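Local structure of Ras-associated and pleckstrin homology domains-containing protein 1 (Homo sapiens, 4GN1) at residues V10-D15 with D33-K38; S39-S44 with L83-R88; T27-L32 with I89-L94; S48-V53 with E59-D64; L6-H11 with E66-N71. The protein mediates localized membrane signals, is implicated in regulating lamellipodial dynamics, and brings EVL and VASP to the leading edge of the cell. All blocks are in the same frame, centred on the assembly; numbering follows the deposited sequence.

In the fold
All five contacts lie wholly or partly in the Ras-associating domain, a ubiquitin-like fold. Contact 4 is a buried beta hairpin held by backbone hydrogen bonds, with a side-chain salt bridge beside them. Contacts 1 and 5 both use strand 5-11. Contact 1 lays helix 28-39 against it and is buried; contact 5 sets helix 68-72 there and reaches the surface at Leu6. Both are purely apolar across their segments. Contact 2, partly buried, adds a sulfur-aromatic touch just beyond helix 28-39. Contact 3 uses the start of that helix and brings two basic groups together, both paired with Asp64 of contact 4, close to the helices at the end of the chain.

Contact 1: V10-D15 with D33-K38; sequences VHMSDD and DNLMDK
Leu35 of helix 28-39 reaches to Val10, near the end of strand 5-11, and to Met12 just after it. Its CB lies over the ring of Phe85 on the neighbouring strand 83-87. CG stands beside the backbone N (chi1 -79°), and from there the two methyl branches part. CD1 goes to the strand side, 4.4 Å from Val10 CG1, and also touches Leu49 of strand 47-53. CD2 turns to the loop side, where it meets Met12 CE at 4.4 Å. Met12 gets there by bending: chi2 is -57°, and the bend carries CE over to Leu35. Beyond it the chain leaves the sheet in a type I turn, Met12 to Asp15, closed by a bond from Asp15 N to Met12 O of 3.1 Å. The helix here lies across one face of the sheet of the ubiquitin-like domain. No hydrogen bond links the two segments. Both touches are loose van der Waals contacts, so this pair is held by the burial of apolar side chains.

Contact 2: S39-S44 with L83-R88; sequences SHCGYS and LIFMER
The Phe85 ring has the sulfur of Cys41 at its edge, near the ring plane. Leu35 lies over one face, and Leu32 CD2 is at the edge by Phe85 CD1. Trp47 of strand 47-53 stacks with the same ring. This is a Cys sulfur-aromatic contact in the ubiquitin-like Ras-associating domain. It joins the loop after helix 28-39 to strand 83-87. Cys41 SG is 5.2 Å from the ring centroid and 84° off the ring normal, so it approaches the rim and not the pi face. Phe85 extends toward the loop because its CG is anti to the backbone N (chi1 173°). Ser39, at the end of the helix, comes to the next ring atom from an oblique direction, with OG 4.0 Å from Phe85 CE2. That hydroxyl is occupied by its own helix, through a hydrogen bond with Leu35 O. His40 then leaves the helix with positive phi, and the chain turns to present Cys41 to the ring. The closest approach is Cys41 SG to Phe85 CZ, 3.9 Å.

Contact 3: T27-L32 with I89-L94; sequences TVRQVL and IEKYAL
The end of Lys91 meets the ends of both Arg29 and Leu32, two side chains on the first turns of helix 28-39. Toward Leu32 the approach is tip to tip, with Lys91 NZ 3.9 Å from Leu32 CD1. The Arg29 and Lys91 side chains cross obliquely, and Lys91 NZ stands 3.9 Å from Arg29 NH2. The Lys91 chain is extended except for a bend at chi3 (68°), and its CG lies over the centre of the Tyr92 ring, 3.8 Å above the plane. Arg29 bends at chi2 and chi3, which curls the guanidinium round to the same spot. The two cations are brought together by Asp64 OD2, which forms salt bridges with both Arg29 NH2 and Lys91 NZ and a hydrogen bond with Tyr92 OH. Lys91 NZ also gives a hydrogen bond to Trp47 O, so the buried ammonium has two oxygen partners, Asp64 OD2 and Trp47 O. The helix itself starts with a capping box. Gln30 N gives a bond of 3.0 Å to Thr27 OG1, and Thr27 N gives one of 3.1 Å to Gln30 OE1. Strand 47-53 lies beside the contact, with Leu49 against Leu32 and Ser48 against Lys91, while helix 242-251 packs on Arg29 and Tyr92, and Leu94 touches helix 225-240 of the PH domain.

Contact 4: S48-V53 with E59-D64; sequences SLVETV and ERIFED
Glu51 and Arg60 pair twice through their backbones: Glu51 N to Arg60 O and Arg60 N to Glu51 O are both 3.0 Å. They form the hydrogen-bonded pair of an antiparallel beta hairpin, strands 47-53 and 58-61, in the ubiquitin-like domain. Their side chains run side by side and add a salt bridge, Glu51 OE1 to Arg60 NE, 3.1 Å. Its hydrogen bond is weak, bent to 131°, with the carboxylate and guanidinium planes 62° apart. Both groups have further partners: Glu51 OE2 bonds with Trp75 NE1, Arg60 NH1 forms a salt bridge with Glu66, and Arg60 NH2 bonds with a malonate probably left from crystallisation. Phe62 N to Leu49 O, 3.1 Å, carries the ladder one step past the strand. The Phe62 ring then packs against Glu51, and Glu51 CD is 3.3 Å from Phe62 CZ; carboxylate and ring planes are 44° apart. Leu49 touches the same ring through CD2. Val50, Ile61, Thr52 and Glu59 share the other face of the hairpin, where Val50 CG2 meets Ile61 CG1 at 4.0 Å. A water by the end of the hairpin accepts a bond of 3.0 Å from Leu49 N.

Contact 5: L6-H11 with E66-N71; sequences LVIRVH and ENLVEN
Ile8 of strand 5-11 and Leu68 of helix 68-72 reach toward each other tip to tip. Ile8 CD1 is 3.9 Å from Leu68 CD2. Leu68 makes the reach with CG anti to the backbone N (chi1 -176°). In Ile8, CG1 sits between the backbone N and the carbonyl carbon (chi1 63°), and the extended chain beyond it carries CD1 to Leu68. Nearer the surface, Leu6 CD2 lies 4.4 Å from Val69 CG2. Leu72, on the next turn of the helix, touches both Leu6 and Ile8, and Leu83 of strand 83-87 packs on Ile8.

No hydrogen bond crosses between the segments; several lie within 66-71. Asn67 is the N-cap, and its OD1 takes the bond from Glu70 N at 2.9 Å. Its ND2 bonds with the carbonyl O of Glu24, just after strand 17-23. Asn71 ND2 gives a bond of 3.2 Å to Glu66 OE1, which it meets from above the carboxylate plane, 57° out of it. The same amide nitrogen also makes a weak bond to Asn67 O. The other carboxylate oxygen, Glu66 OE2, accepts from Glu63 N.

The chemistry thus divides by side. Between the two segments only methyl groups meet, with no polar bond, while the polar groups of 66-71 satisfy the start of the helix.

Contact 1: V10-D15 with D33-K38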
# COMPACT_ATOMS: atom_id res chain seq x y z
N VAL A 10 -1.70 18.71 8.73
CA VAL A 10 -1.76 18.05 7.44
C VAL A 10 -1.13 18.93 6.37
O VAL A 10 -1.47 20.11 6.27
CB VAL A 10 -3.23 17.74 7.01
CG1 VAL A 10 -3.26 16.98 5.71
CG2 VAL A 10 -3.95 16.92 8.06
N HIS A 11 -0.22 18.34 5.59
CA HIS A 11 0.34 19.02 4.42
C HIS A 11 -0.52 18.88 3.20
O HIS A 11 -0.89 17.77 2.81
CB HIS A 11 1.77 18.58 4.15
CG HIS A 11 2.70 18.90 5.30
ND1 HIS A 11 2.72 18.17 6.44
CD2 HIS A 11 3.59 19.95 5.49
CE1 HIS A 11 3.60 18.71 7.30
NE2 HIS A 11 4.14 19.80 6.71
N MET A 12 -0.87 20.02 2.62
CA MET A 12 -1.74 20.03 1.44
C MET A 12 -0.92 19.86 0.18
O MET A 12 0.32 19.72 0.20
CB MET A 12 -2.63 21.29 1.36
CG MET A 12 -3.34 21.64 2.67
SD MET A 12 -4.39 20.32 3.34
CE MET A 12 -6.00 20.74 2.64
N SER A 13 -1.64 19.87 -0.93
CA SER A 13 -1.10 19.48 -2.22
C SER A 13 -0.07 20.50 -2.69
O SER A 13 0.83 20.15 -3.46
CB SER A 13 -2.24 19.34 -3.23
OG SER A 13 -3.46 18.99 -2.58
N ASP A 14 -0.19 21.74 -2.21
CA ASP A 14 0.73 22.84 -2.57
C ASP A 14 1.76 23.15 -1.47
O ASP A 14 2.22 24.29 -1.36
CB ASP A 14 -0.07 24.10 -2.95
CG ASP A 14 -0.99 24.59 -1.83
OD1 ASP A 14 -1.12 23.89 -0.80
OD2 ASP A 14 -1.58 25.68 -1.96
N ASP A 15 2.11 22.14 -0.67
CA ASP A 15 3.17 22.25 0.35
C ASP A 15 2.77 23.10 1.58
O ASP A 15 3.48 23.10 2.60
CB ASP A 15 4.47 22.79 -0.29
CG ASP A 15 5.75 22.16 0.30
OD1 ASP A 15 5.70 21.47 1.36
OD2 ASP A 15 6.83 22.36 -0.30
N ASP A 33 -13.31 13.21 4.60
CA ASP A 33 -14.55 13.95 4.32
C ASP A 33 -14.49 15.36 4.89
O ASP A 33 -14.95 16.34 4.25
CB ASP A 33 -15.80 13.18 4.74
CG ASP A 33 -16.05 11.95 3.88
OD1 ASP A 33 -15.47 11.78 2.80
OD2 ASP A 33 -16.85 11.10 4.26
N ASN A 34 -13.89 15.49 6.07
CA ASN A 34 -13.67 16.80 6.67
C ASN A 34 -12.63 17.62 5.93
O ASN A 34 -12.86 18.79 5.64
CB ASN A 34 -13.31 16.67 8.16
CG ASN A 34 -14.50 16.27 9.00
OD1 ASN A 34 -15.64 16.38 8.57
ND2 ASN A 34 -14.24 15.77 10.20
N LEU A 35 -11.50 17.02 5.58
CA LEU A 35 -10.53 17.73 4.77
C LEU A 35 -11.15 18.28 3.46
O LEU A 35 -10.91 19.43 3.08
CB LEU A 35 -9.30 16.86 4.49
CG LEU A 35 -8.32 16.79 5.65
CD1 LEU A 35 -7.39 15.58 5.53
CD2 LEU A 35 -7.55 18.09 5.73
N MET A 36 -11.96 17.46 2.79
CA MET A 36 -12.68 17.91 1.59
C MET A 36 -13.61 19.11 1.86
O MET A 36 -13.49 20.11 1.17
CB MET A 36 -13.37 16.75 0.88
CG MET A 36 -12.34 15.71 0.40
SD MET A 36 -12.92 14.35 -0.62
CE MET A 36 -13.67 13.26 0.60
N ASP A 37 -14.45 19.04 2.91
CA ASP A 37 -15.34 20.16 3.29
C ASP A 37 -14.59 21.44 3.62
O ASP A 37 -14.98 22.52 3.18
CB ASP A 37 -16.21 19.84 4.51
CG ASP A 37 -17.06 18.62 4.34
OD1 ASP A 37 -17.49 18.33 3.20
OD2 ASP A 37 -17.31 17.94 5.36
N LYS A 38 -13.55 21.35 4.42
CA LYS A 38 -12.92 22.57 4.89
C LYS A 38 -12.05 23.25 3.83
O LYS A 38 -11.79 24.46 3.93
CB LYS A 38 -12.15 22.32 6.18
CG LYS A 38 -13.07 22.13 7.37
CD LYS A 38 -13.77 23.44 7.71
CE LYS A 38 -14.78 23.29 8.85
NZ LYS A 38 -14.11 23.05 10.16

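Contact 2: S39-S44 with L83-R88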
# COMPACT_ATOMS: atom_id res chain seq x y z
N SER A 39 -11.65 22.50 2.81
CA SER A 39 -10.73 23.03 1.82
C SER A 39 -11.39 23.48 0.52
O SER A 39 -10.80 24.27 -0.24
CB SER A 39 -9.59 22.04 1.54
OG SER A 39 -10.07 20.81 1.05
N HIS A 40 -12.61 22.99 0.29
CA HIS A 40 -13.44 23.28 -0.88
C HIS A 40 -12.83 22.75 -2.16
O HIS A 40 -13.00 23.33 -3.24
CB HIS A 40 -13.77 24.75 -1.00
CG HIS A 40 -14.12 25.41 0.31
ND1 HIS A 40 -15.19 25.06 1.05
CD2 HIS A 40 -13.50 26.47 0.99
CE1 HIS A 40 -15.24 25.83 2.16
NE2 HIS A 40 -14.22 26.71 2.10
N CYS A 41 -12.13 21.63 -2.04
CA CYS A 41 -11.41 21.02 -3.14
C CYS A 41 -12.33 20.26 -4.08
O CYS A 41 -11.97 19.97 -5.21
CB CYS A 41 -10.33 20.08 -2.59
SG CYS A 41 -10.92 18.61 -1.73
N GLY A 42 -13.53 19.95 -3.61
CA GLY A 42 -14.51 19.18 -4.37
C GLY A 42 -14.34 17.70 -4.11
O GLY A 42 -13.22 17.21 -3.97
N TYR A 43 -15.46 16.98 -4.04
CA TYR A 43 -15.46 15.54 -3.78
C TYR A 43 -14.73 14.70 -4.83
O TYR A 43 -14.63 15.07 -6.00
CB TYR A 43 -16.89 15.01 -3.63
CG TYR A 43 -16.92 13.77 -2.76
CD1 TYR A 43 -16.97 13.89 -1.37
CD2 TYR A 43 -16.85 12.49 -3.33
CE1 TYR A 43 -16.97 12.76 -0.56
CE2 TYR A 43 -16.85 11.35 -2.53
CZ TYR A 43 -16.92 11.49 -1.13
OH TYR A 43 -16.93 10.39 -0.29
N SER A 44 -14.22 13.56 -4.38
CA SER A 44 -13.61 12.55 -5.22
C SER A 44 -13.07 11.42 -4.37
O SER A 44 -12.45 11.62 -3.30
CB SER A 44 -12.48 13.09 -6.10
OG SER A 44 -11.71 12.02 -6.59
N LEU A 83 1.72 13.92 7.57
CA LEU A 83 0.47 13.54 6.98
C LEU A 83 0.32 14.41 5.76
O LEU A 83 0.67 15.60 5.79
CB LEU A 83 -0.67 13.78 7.95
CG LEU A 83 -1.32 12.60 8.69
CD1 LEU A 83 -0.41 11.39 8.88
CD2 LEU A 83 -1.93 13.03 10.01
N ILE A 84 -0.17 13.81 4.67
CA ILE A 84 -0.33 14.54 3.44
C ILE A 84 -1.70 14.26 2.81
O ILE A 84 -2.07 13.10 2.57
CB ILE A 84 0.78 14.22 2.41
CG1 ILE A 84 2.16 14.23 3.08
CG2 ILE A 84 0.74 15.22 1.27
CD1 ILE A 84 3.34 14.07 2.14
N PHE A 85 -2.41 15.34 2.51
CA PHE A 85 -3.70 15.29 1.87
C PHE A 85 -3.52 15.65 0.41
O PHE A 85 -3.23 16.78 0.09
CB PHE A 85 -4.63 16.26 2.57
CG PHE A 85 -5.95 16.43 1.89
CD1 PHE A 85 -6.88 15.39 1.89
CD2 PHE A 85 -6.28 17.61 1.29
CE1 PHE A 85 -8.11 15.55 1.28
CE2 PHE A 85 -7.51 17.78 0.68
CZ PHE A 85 -8.43 16.75 0.68
N MET A 86 -3.67 14.66 -0.47
CA MET A 86 -3.49 14.82 -1.93
C MET A 86 -4.29 13.75 -2.68
O MET A 86 -4.62 12.72 -2.14
CB MET A 86 -2.02 14.69 -2.33
CG MET A 86 -1.34 13.40 -1.85
SD MET A 86 0.45 13.37 -2.11
CE MET A 86 0.53 14.00 -3.80
N GLU A 87 -4.58 14.02 -3.94
CA GLU A 87 -5.20 13.04 -4.80
C GLU A 87 -4.18 11.98 -5.14
O GLU A 87 -3.07 12.29 -5.58
CB GLU A 87 -5.61 13.71 -6.10
CG GLU A 87 -7.00 14.28 -6.11
CD GLU A 87 -7.13 15.31 -7.19
OE1 GLU A 87 -8.01 15.15 -8.04
OE2 GLU A 87 -6.32 16.28 -7.18
N ARG A 88 -4.53 10.73 -4.91
CA ARG A 88 -3.67 9.64 -5.36
C ARG A 88 -4.48 8.68 -6.23
O ARG A 88 -5.45 8.08 -5.77
CB ARG A 88 -3.04 8.92 -4.16
CG ARG A 88 -2.11 9.80 -3.32
CD ARG A 88 -0.83 10.20 -4.04
NE ARG A 88 -0.01 9.02 -4.31
CZ ARG A 88 1.08 8.68 -3.64
NH1 ARG A 88 1.55 9.45 -2.67
NH2 ARG A 88 1.73 7.58 -3.98

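Contact 3: T27-L32 with I89-L94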
# COMPACT_ATOMS: atom_id res chain seq x y z
N THR A 27 -12.49 7.11 11.36
CA THR A 27 -11.76 6.46 10.30
C THR A 27 -11.10 7.56 9.43
O THR A 27 -11.49 8.73 9.48
CB THR A 27 -12.72 5.71 9.38
OG1 THR A 27 -13.54 6.68 8.74
CG2 THR A 27 -13.61 4.71 10.15
N VAL A 28 -10.14 7.15 8.60
CA VAL A 28 -9.49 8.03 7.62
C VAL A 28 -10.53 8.63 6.68
O VAL A 28 -10.46 9.82 6.33
CB VAL A 28 -8.35 7.27 6.87
CG1 VAL A 28 -7.89 8.03 5.63
CG2 VAL A 28 -7.16 7.06 7.79
N ARG A 29 -11.49 7.81 6.28
CA ARG A 29 -12.64 8.23 5.47
C ARG A 29 -13.31 9.43 6.08
O ARG A 29 -13.48 10.45 5.43
CB ARG A 29 -13.64 7.07 5.28
CG ARG A 29 -15.04 7.45 4.78
CD ARG A 29 -15.02 8.34 3.53
NE ARG A 29 -14.13 7.83 2.49
CZ ARG A 29 -13.53 8.57 1.56
NH1 ARG A 29 -13.72 9.88 1.53
NH2 ARG A 29 -12.72 8.01 0.66
N GLN A 30 -13.69 9.33 7.35
CA GLN A 30 -14.29 10.47 8.04
C GLN A 30 -13.41 11.71 8.10
O GLN A 30 -13.92 12.82 7.99
CB GLN A 30 -14.70 10.07 9.45
CG GLN A 30 -16.00 9.28 9.48
CD GLN A 30 -16.26 8.66 10.83
OE1 GLN A 30 -15.52 7.78 11.29
NE2 GLN A 30 -17.33 9.10 11.46
N VAL A 31 -12.12 11.52 8.31
CA VAL A 31 -11.16 12.60 8.35
C VAL A 31 -11.01 13.24 6.99
O VAL A 31 -11.02 14.45 6.87
CB VAL A 31 -9.79 12.09 8.86
CG1 VAL A 31 -8.66 13.05 8.55
CG2 VAL A 31 -9.90 11.75 10.36
N LEU A 32 -10.89 12.42 5.95
CA LEU A 32 -10.88 12.93 4.57
C LEU A 32 -12.15 13.70 4.19
O LEU A 32 -12.06 14.74 3.51
CB LEU A 32 -10.67 11.79 3.58
CG LEU A 32 -9.24 11.24 3.49
CD1 LEU A 32 -9.25 9.97 2.68
CD2 LEU A 32 -8.28 12.25 2.87
N ILE A 89 -4.13 8.56 -7.50
CA ILE A 89 -4.88 7.60 -8.36
C ILE A 89 -4.61 6.16 -7.96
O ILE A 89 -5.51 5.33 -8.05
CB ILE A 89 -4.69 7.83 -9.88
CG1 ILE A 89 -3.26 7.52 -10.34
CG2 ILE A 89 -5.15 9.25 -10.25
CD1 ILE A 89 -3.00 7.74 -11.82
N GLU A 90 -3.41 5.89 -7.45
CA GLU A 90 -3.06 4.56 -6.97
C GLU A 90 -4.11 3.95 -6.04
O GLU A 90 -4.23 2.72 -6.00
CB GLU A 90 -1.72 4.55 -6.23
CG GLU A 90 -0.49 4.88 -7.03
CD GLU A 90 0.10 6.24 -6.69
OE1 GLU A 90 1.30 6.43 -6.94
OE2 GLU A 90 -0.62 7.11 -6.16
N LYS A 91 -4.84 4.77 -5.27
CA LYS A 91 -5.70 4.21 -4.20
C LYS A 91 -6.81 3.30 -4.73
O LYS A 91 -7.01 2.20 -4.23
CB LYS A 91 -6.28 5.29 -3.25
CG LYS A 91 -7.10 4.69 -2.10
CD LYS A 91 -7.55 5.70 -1.03
CE LYS A 91 -8.58 6.72 -1.54
NZ LYS A 91 -9.05 7.65 -0.47
N TYR A 92 -7.54 3.76 -5.73
CA TYR A 92 -8.60 2.94 -6.29
C TYR A 92 -8.39 2.51 -7.75
O TYR A 92 -9.34 2.11 -8.42
CB TYR A 92 -9.97 3.59 -6.09
CG TYR A 92 -10.34 3.63 -4.63
CD1 TYR A 92 -10.36 2.45 -3.85
CD2 TYR A 92 -10.65 4.83 -4.00
CE1 TYR A 92 -10.68 2.48 -2.51
CE2 TYR A 92 -10.98 4.87 -2.66
CZ TYR A 92 -10.99 3.69 -1.92
OH TYR A 92 -11.30 3.75 -0.59
N ALA A 93 -7.15 2.59 -8.22
CA ALA A 93 -6.84 2.20 -9.60
C ALA A 93 -7.40 0.79 -9.81
O ALA A 93 -8.30 0.59 -10.62
CB ALA A 93 -5.34 2.25 -9.88
N LEU A 94 -6.90 -0.14 -9.01
CA LEU A 94 -7.36 -1.52 -8.99
C LEU A 94 -8.88 -1.71 -9.17
O LEU A 94 -9.32 -2.66 -9.81
CB LEU A 94 -6.88 -2.17 -7.69
CG LEU A 94 -7.69 -3.32 -7.11
CD1 LEU A 94 -7.26 -4.58 -7.84
CD2 LEU A 94 -7.46 -3.47 -5.62

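Contact 4: S48-V53 with E59-D64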
# COMPACT_ATOMS: atom_id res chain seq x y z
N SER A 48 -6.80 11.43 -0.83
CA SER A 48 -6.15 10.43 -0.01
C SER A 48 -5.41 11.07 1.14
O SER A 48 -5.02 12.23 1.10
CB SER A 48 -5.16 9.65 -0.87
OG SER A 48 -5.82 8.97 -1.94
N LEU A 49 -5.22 10.29 2.19
CA LEU A 49 -4.38 10.71 3.27
C LEU A 49 -3.19 9.78 3.23
O LEU A 49 -3.32 8.54 3.21
CB LEU A 49 -5.11 10.62 4.61
CG LEU A 49 -4.51 11.43 5.76
CD1 LEU A 49 -4.57 12.95 5.56
CD2 LEU A 49 -5.21 11.04 7.05
N VAL A 50 -2.03 10.41 3.20
CA VAL A 50 -0.77 9.73 3.00
C VAL A 50 0.10 10.02 4.21
O VAL A 50 0.16 11.17 4.66
CB VAL A 50 -0.11 10.28 1.72
CG1 VAL A 50 1.25 9.66 1.49
CG2 VAL A 50 -1.03 10.11 0.51
N GLU A 51 0.78 8.99 4.75
CA GLU A 51 1.79 9.23 5.79
C GLU A 51 3.18 8.97 5.24
O GLU A 51 3.35 8.06 4.42
CB GLU A 51 1.54 8.39 7.08
CG GLU A 51 1.79 6.89 6.98
CD GLU A 51 1.51 6.14 8.28
OE1 GLU A 51 1.23 4.93 8.21
OE2 GLU A 51 1.55 6.73 9.37
N THR A 52 4.15 9.80 5.63
CA THR A 52 5.53 9.46 5.37
C THR A 52 6.12 8.88 6.65
O THR A 52 5.73 9.30 7.75
CB THR A 52 6.40 10.66 4.90
OG1 THR A 52 6.57 11.60 5.98
CG2 THR A 52 5.83 11.35 3.64
N VAL A 53 7.01 7.89 6.51
CA VAL A 53 7.84 7.45 7.62
C VAL A 53 9.20 8.05 7.38
O VAL A 53 9.94 7.65 6.48
CB VAL A 53 7.89 5.92 7.79
CG1 VAL A 53 8.75 5.56 8.98
CG2 VAL A 53 6.48 5.37 8.01
N GLU A 59 6.47 5.95 2.10
CA GLU A 59 5.15 6.50 2.37
C GLU A 59 4.06 5.52 2.03
O GLU A 59 4.25 4.67 1.17
CB GLU A 59 4.95 7.79 1.58
CG GLU A 59 4.86 7.54 0.08
CD GLU A 59 4.45 8.77 -0.71
OE1 GLU A 59 4.83 9.91 -0.31
OE2 GLU A 59 3.78 8.56 -1.77
N ARG A 60 2.90 5.63 2.69
CA ARG A 60 1.76 4.84 2.26
C ARG A 60 0.48 5.64 2.29
O ARG A 60 0.33 6.59 3.09
CB ARG A 60 1.62 3.55 3.09
CG ARG A 60 1.28 3.70 4.58
CD ARG A 60 1.02 2.33 5.25
NE ARG A 60 0.37 2.49 6.56
CZ ARG A 60 -0.92 2.22 6.79
NH1 ARG A 60 -1.72 1.76 5.83
NH2 ARG A 60 -1.43 2.41 8.00
N ILE A 61 -0.43 5.26 1.41
CA ILE A 61 -1.78 5.77 1.46
C ILE A 61 -2.54 4.90 2.45
O ILE A 61 -2.61 3.69 2.28
CB ILE A 61 -2.44 5.70 0.08
CG1 ILE A 61 -1.60 6.46 -0.94
CG2 ILE A 61 -3.89 6.21 0.12
CD1 ILE A 61 -1.68 5.90 -2.35
N PHE A 62 -3.07 5.51 3.51
CA PHE A 62 -3.90 4.80 4.48
C PHE A 62 -5.08 4.22 3.75
O PHE A 62 -5.55 4.83 2.79
CB PHE A 62 -4.47 5.78 5.50
CG PHE A 62 -3.47 6.28 6.49
CD1 PHE A 62 -2.92 5.43 7.43
CD2 PHE A 62 -3.09 7.60 6.48
CE1 PHE A 62 -2.01 5.89 8.35
CE2 PHE A 62 -2.18 8.07 7.41
CZ PHE A 62 -1.65 7.22 8.35
N GLU A 63 -5.57 3.06 4.20
CA GLU A 63 -6.89 2.63 3.77
C GLU A 63 -7.94 3.39 4.58
O GLU A 63 -7.75 3.71 5.77
CB GLU A 63 -7.08 1.11 3.89
CG GLU A 63 -5.90 0.26 3.38
CD GLU A 63 -5.55 0.46 1.90
OE1 GLU A 63 -4.36 0.21 1.57
OE2 GLU A 63 -6.44 0.81 1.07
N ASP A 64 -9.06 3.67 3.92
CA ASP A 64 -10.07 4.58 4.45
C ASP A 64 -10.81 4.10 5.68
O ASP A 64 -11.39 4.90 6.43
CB ASP A 64 -11.04 4.93 3.33
CG ASP A 64 -10.41 5.84 2.31
OD1 ASP A 64 -9.38 6.47 2.67
OD2 ASP A 64 -10.93 5.90 1.17
O HOH W 1 -6.50 7.55 2.24

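Contact 5: L6-H11 with E66-N71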
# COMPACT_ATOMS: atom_id res chain seq x y z
N LEU A 6 -7.99 15.17 19.07
CA LEU A 6 -6.60 15.47 18.69
C LEU A 6 -6.51 16.38 17.47
O LEU A 6 -7.14 16.12 16.44
CB LEU A 6 -5.80 14.18 18.44
CG LEU A 6 -4.37 14.35 17.88
CD1 LEU A 6 -3.33 14.67 18.94
CD2 LEU A 6 -3.97 13.08 17.15
N VAL A 7 -5.71 17.44 17.59
CA VAL A 7 -5.39 18.31 16.48
C VAL A 7 -4.16 17.79 15.73
O VAL A 7 -3.07 17.70 16.28
CB VAL A 7 -5.18 19.77 16.92
CG1 VAL A 7 -5.17 20.69 15.71
CG2 VAL A 7 -6.29 20.21 17.87
N ILE A 8 -4.37 17.39 14.47
CA ILE A 8 -3.30 16.97 13.59
C ILE A 8 -2.90 18.10 12.64
O ILE A 8 -3.67 19.03 12.42
CB ILE A 8 -3.70 15.72 12.77
CG1 ILE A 8 -4.88 16.03 11.85
CG2 ILE A 8 -4.06 14.58 13.71
CD1 ILE A 8 -5.15 14.97 10.81
N ARG A 9 -1.69 18.02 12.11
CA ARG A 9 -1.23 18.94 11.08
C ARG A 9 -1.10 18.17 9.79
O ARG A 9 -0.47 17.12 9.76
CB ARG A 9 0.11 19.58 11.43
CG ARG A 9 0.49 20.75 10.55
CD ARG A 9 1.55 21.62 11.21
NE ARG A 9 2.90 21.06 11.12
CZ ARG A 9 3.78 21.37 10.17
NH1 ARG A 9 3.47 22.27 9.22
NH2 ARG A 9 5.00 20.81 10.17
N VAL A 10 -1.70 18.71 8.73
CA VAL A 10 -1.76 18.05 7.44
C VAL A 10 -1.13 18.93 6.37
O VAL A 10 -1.47 20.11 6.27
CB VAL A 10 -3.23 17.74 7.01
CG1 VAL A 10 -3.26 16.98 5.71
CG2 VAL A 10 -3.95 16.92 8.06
N HIS A 11 -0.22 18.34 5.59
CA HIS A 11 0.34 19.02 4.42
C HIS A 11 -0.52 18.88 3.20
O HIS A 11 -0.89 17.77 2.81
CB HIS A 11 1.77 18.58 4.15
CG HIS A 11 2.70 18.90 5.30
ND1 HIS A 11 2.72 18.17 6.44
CD2 HIS A 11 3.59 19.95 5.49
CE1 HIS A 11 3.60 18.71 7.30
NE2 HIS A 11 4.14 19.80 6.71
N GLU A 66 -9.34 2.81 8.21
CA GLU A 66 -8.38 2.71 9.31
C GLU A 66 -8.64 3.81 10.31
O GLU A 66 -8.96 4.96 9.92
CB GLU A 66 -6.93 2.80 8.80
CG GLU A 66 -6.50 1.61 7.98
CD GLU A 66 -5.00 1.58 7.74
OE1 GLU A 66 -4.25 1.23 8.71
OE2 GLU A 66 -4.60 1.87 6.59
N ASN A 67 -8.51 3.45 11.58
CA ASN A 67 -8.58 4.42 12.65
C ASN A 67 -7.30 5.27 12.58
O ASN A 67 -6.18 4.76 12.70
CB ASN A 67 -8.75 3.68 13.98
CG ASN A 67 -9.05 4.61 15.15
OD1 ASN A 67 -8.18 5.35 15.62
ND2 ASN A 67 -10.27 4.57 15.63
N LEU A 68 -7.45 6.56 12.31
CA LEU A 68 -6.30 7.44 12.20
C LEU A 68 -5.49 7.55 13.50
O LEU A 68 -4.26 7.35 13.51
CB LEU A 68 -6.71 8.84 11.70
CG LEU A 68 -5.53 9.81 11.47
CD1 LEU A 68 -4.46 9.19 10.55
CD2 LEU A 68 -6.01 11.17 10.95
N VAL A 69 -6.20 7.85 14.58
CA VAL A 69 -5.56 8.11 15.85
C VAL A 69 -4.73 6.91 16.24
O VAL A 69 -3.59 7.07 16.64
CB VAL A 69 -6.54 8.52 16.97
CG1 VAL A 69 -5.87 8.47 18.35
CG2 VAL A 69 -7.04 9.92 16.72
N GLU A 70 -5.30 5.72 16.10
CA GLU A 70 -4.59 4.47 16.42
C GLU A 70 -3.31 4.29 15.63
O GLU A 70 -2.32 3.79 16.15
CB GLU A 70 -5.53 3.27 16.28
CG GLU A 70 -4.96 1.94 15.80
CD GLU A 70 -6.10 0.97 15.46
OE1 GLU A 70 -6.12 0.36 14.38
OE2 GLU A 70 -7.04 0.87 16.25
N ASN A 71 -3.31 4.72 14.38
CA ASN A 71 -2.10 4.61 13.60
C ASN A 71 -1.04 5.60 14.05
O ASN A 71 0.16 5.29 14.08
CB ASN A 71 -2.43 4.74 12.13
CG ASN A 71 -2.90 3.42 11.55
OD1 ASN A 71 -2.16 2.45 11.52
ND2 ASN A 71 -4.14 3.37 11.14